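Local atomic coordinates of phosphatidylethanolamine-binding protein (Plasmodium vivax, PDB entry 2GZQ), a protein that probably binds phosphatidylethanolamine or related phosphorylated ligands, as some relatives in its family do. Residues E72-Y77 with L144-E149. Sequence-based numbering, arbitrary orientation.
Sequences EPPEDY and LSLVKE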
ATOM      1  N   GLU A  72       2.413  17.312   3.905  1.00  2.00           N
ATOM      2  CA  GLU A  72       3.625  16.720   4.444  1.00  2.00           C
ATOM      3  C   GLU A  72       3.325  16.052   5.779  1.00  2.11           C
ATOM      4  O   GLU A  72       2.390  16.424   6.458  1.00  2.08           O
ATOM      5  CB  GLU A  72       4.684  17.808   4.649  1.00  5.67           C
ATOM      6  CG  GLU A  72       5.207  18.357   3.351  1.00  5.95           C
ATOM      7  CD  GLU A  72       6.228  19.462   3.537  1.00 12.74           C
ATOM      8  OE1 GLU A  72       6.740  19.632   4.658  1.00 12.81           O
ATOM      9  OE2 GLU A  72       6.516  20.153   2.543  1.00 25.64           O
ATOM     10  N   PRO A  73       4.144  15.067   6.163  1.00  2.00           N
ATOM     11  CA  PRO A  73       3.941  14.497   7.515  1.00  2.00           C
ATOM     12  C   PRO A  73       4.306  15.504   8.583  1.00  2.02           C
ATOM     13  O   PRO A  73       5.050  16.426   8.326  1.00  2.14           O
ATOM     14  CB  PRO A  73       4.909  13.322   7.560  1.00  2.74           C
ATOM     15  CG  PRO A  73       5.941  13.645   6.511  1.00  6.69           C
ATOM     16  CD  PRO A  73       5.271  14.448   5.451  1.00  3.46           C
ATOM     17  N   PRO A  74       3.812  15.333   9.821  1.00  2.00           N
ATOM     18  CA  PRO A  74       4.226  16.178  10.927  1.00  2.00           C
ATOM     19  C   PRO A  74       5.734  16.169  11.137  1.00  2.00           C
ATOM     20  O   PRO A  74       6.426  15.219  10.752  1.00  2.00           O
ATOM     21  CB  PRO A  74       3.511  15.545  12.118  1.00  2.00           C
ATOM     22  CG  PRO A  74       2.324  14.856  11.525  1.00  2.90           C
ATOM     23  CD  PRO A  74       2.824  14.317  10.227  1.00  2.21           C
ATOM     24  N   GLU A  75       6.233  17.225  11.739  1.00  2.00           N
ATOM     25  CA  GLU A  75       7.636  17.322  12.085  1.00  2.55           C
ATOM     26  C   GLU A  75       8.083  16.105  12.881  1.00  2.53           C
ATOM     27  O   GLU A  75       7.388  15.664  13.799  1.00  2.89           O
ATOM     28  CB  GLU A  75       7.849  18.566  12.936  1.00  5.21           C
ATOM     29  CG  GLU A  75       9.308  18.862  13.270  1.00 12.69           C
ATOM     30  CD  GLU A  75       9.477  20.017  14.252  1.00 16.76           C
ATOM     31  OE1 GLU A  75      10.620  20.249  14.697  1.00 26.95           O
ATOM     32  OE2 GLU A  75       8.471  20.687  14.577  1.00 15.06           O
ATOM     33  N   ASP A  76       9.232  15.568  12.496  1.00  2.00           N
ATOM     34  CA  ASP A  76       9.832  14.377  13.095  1.00  4.12           C
ATOM     35  C   ASP A  76       9.094  13.074  12.857  1.00  2.44           C
ATOM     36  O   ASP A  76       9.439  12.035  13.437  1.00  2.93           O
ATOM     37  CB  ASP A  76      10.139  14.592  14.571  1.00  4.44           C
ATOM     38  CG  ASP A  76      11.105  15.734  14.803  1.00 10.04           C
ATOM     39  OD1 ASP A  76      12.079  15.889  14.031  1.00  9.67           O
ATOM     40  OD2 ASP A  76      10.879  16.483  15.762  1.00 13.35           O
ATOM     41  N   TYR A  77       8.111  13.124  11.964  1.00  2.00           N
ATOM     42  CA  TYR A  77       7.459  11.939  11.435  1.00  2.00           C
ATOM     43  C   TYR A  77       7.694  11.843   9.940  1.00  3.03           C
ATOM     44  O   TYR A  77       8.030  12.821   9.273  1.00  4.17           O
ATOM     45  CB  TYR A  77       5.943  11.953  11.753  1.00  2.00           C
ATOM     46  CG  TYR A  77       5.673  11.615  13.195  1.00  2.00           C
ATOM     47  CD1 TYR A  77       5.367  10.315  13.561  1.00  2.00           C
ATOM     48  CD2 TYR A  77       5.824  12.569  14.189  1.00  2.33           C
ATOM     49  CE1 TYR A  77       5.159   9.979  14.862  1.00  2.46           C
ATOM     50  CE2 TYR A  77       5.618  12.240  15.518  1.00  2.00           C
ATOM     51  CZ  TYR A  77       5.294  10.936  15.846  1.00  2.00           C
ATOM     52  OH  TYR A  77       5.123  10.631  17.186  1.00  4.23           O
ATOM     53  N   LEU A 144      -1.139   4.379   3.600  1.00  4.25           N
ATOM     54  CA  LEU A 144      -0.206   5.397   4.026  1.00  4.61           C
ATOM     55  C   LEU A 144      -0.306   5.615   5.517  1.00  4.53           C
ATOM     56  O   LEU A 144      -1.425   5.832   6.029  1.00  5.18           O
ATOM     57  CB  LEU A 144      -0.532   6.723   3.319  1.00  5.43           C
ATOM     58  CG  LEU A 144       0.493   7.826   3.441  1.00  5.56           C
ATOM     59  CD1 LEU A 144       1.747   7.494   2.643  1.00  6.73           C
ATOM     60  CD2 LEU A 144      -0.118   9.185   3.018  1.00  6.13           C
ATOM     61  N   SER A 145       0.829   5.514   6.220  1.00  4.12           N
ATOM     62  CA  SER A 145       0.860   5.629   7.671  1.00  4.54           C
ATOM     63  C   SER A 145       1.991   6.559   8.084  1.00  3.78           C
ATOM     64  O   SER A 145       2.900   6.840   7.315  1.00  4.70           O
ATOM     65  CB  SER A 145       1.067   4.249   8.320  1.00  4.73           C
ATOM     66  OG  SER A 145       0.076   3.343   7.927  1.00  5.31           O
ATOM     67  N   LEU A 146       1.939   7.029   9.318  1.00  4.33           N
ATOM     68  CA  LEU A 146       3.007   7.800   9.944  1.00  4.19           C
ATOM     69  C   LEU A 146       3.866   6.910  10.826  1.00  4.20           C
ATOM     70  O   LEU A 146       3.358   6.099  11.609  1.00  5.72           O
ATOM     71  CB  LEU A 146       2.414   8.881  10.858  1.00  5.43           C
ATOM     72  CG  LEU A 146       1.740  10.035  10.100  1.00  8.69           C
ATOM     73  CD1 LEU A 146       1.161  10.961  11.168  1.00  8.52           C
ATOM     74  CD2 LEU A 146       2.675  10.767   9.176  1.00 11.51           C
ATOM     75  N   VAL A 147       5.162   7.103  10.707  1.00  3.63           N
ATOM     76  CA  VAL A 147       6.167   6.488  11.540  1.00  4.21           C
ATOM     77  C   VAL A 147       7.111   7.573  12.042  1.00  4.42           C
ATOM     78  O   VAL A 147       7.410   8.531  11.335  1.00  5.50           O
ATOM     79  CB  VAL A 147       6.921   5.357  10.755  1.00  5.20           C
ATOM     80  CG1 VAL A 147       7.626   5.888   9.533  1.00  6.85           C
ATOM     81  CG2 VAL A 147       7.909   4.628  11.628  1.00  7.76           C
ATOM     82  N   LYS A 148       7.572   7.440  13.273  1.00  4.73           N
ATOM     83  CA  LYS A 148       8.607   8.341  13.778  1.00  4.98           C
ATOM     84  C   LYS A 148       9.827   8.270  12.888  1.00  5.66           C
ATOM     85  O   LYS A 148      10.238   7.203  12.482  1.00  6.75           O
ATOM     86  CB  LYS A 148       9.020   7.973  15.198  1.00  5.44           C
ATOM     87  CG  LYS A 148       7.991   8.266  16.222  1.00  5.90           C
ATOM     88  CD  LYS A 148       8.559   8.033  17.623  1.00  9.82           C
ATOM     89  CE  LYS A 148       7.567   8.376  18.701  1.00 13.79           C
ATOM     90  NZ  LYS A 148       8.095   7.985  20.032  1.00 19.22           N
ATOM     91  N   GLU A 149      10.444   9.415  12.625  1.00  4.95           N
ATOM     92  CA  GLU A 149      11.663   9.454  11.821  1.00  6.15           C
ATOM     93  C   GLU A 149      12.692   8.462  12.367  1.00  5.16           C
ATOM     94  O   GLU A 149      13.341   7.732  11.614  1.00  6.20           O
ATOM     95  CB  GLU A 149      12.254  10.860  11.770  1.00  9.48           C
ATOM     96  CG  GLU A 149      13.654  10.912  11.173  1.00 14.58           C
ATOM     97  CD  GLU A 149      13.646  10.896   9.656  1.00 17.46           C
ATOM     98  OE1 GLU A 149      12.596  11.233   9.068  1.00 25.99           O
ATOM     99  OE2 GLU A 149      14.695  10.559   9.057  1.00 20.35           O
TER
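Leu-146 and Lys-148 of the strand 138-148 meet the Pro-73 to Tyr-77 loop where that loop passes into the strand 77-85, its antiparallel neighbour in the central sheet of the phosphatidylethanolamine-binding fold. A type II beta turn runs from Pro-74 to Tyr-77, closed by Tyr-77 N on Pro-74 O at 2.9 Å, and leads the chain into strand 77-85. Leu-146, whose CB points toward the loop, reaches its two methyls to the CD-CG side of the Pro-74 ring: its CD2 lies 3.7 Å from Pro-74 CD, and the same methyl reaches Pro-73 CB at 3.8 Å. Tyr-79 of strand 77-85 and Val-190 of strand 188-198 also touch this leucine. Val-147 turns its CB away and contributes backbone instead; its O receives a CA-H...O contact from Tyr-77 CA at 3.4 Å, bent to 127° at the hydrogen, while its own side chain packs on Cys-78 and Met-187. Lys-148 pairs with Tyr-77 as a non-hydrogen-bonded antiparallel bridge, CA to CA 4.4 Å. With CG anti to the carbonyl carbon (chi1 -75°), the Tyr-77 ring lies beside Val-147 O and runs alongside the Lys-148 chain, the extended lysine placing CG 3.6 Å from Tyr-77 CE1, obliquely to the ring. Past the strand end, Glu-149 sends its carboxylate to a salt bridge with Lys-152. Its backbone N binds Asp-76 O at 2.9 Å, nearly straight at 171°, with the donor above the carbonyl plane and Glu-149 CB also resting against that oxygen.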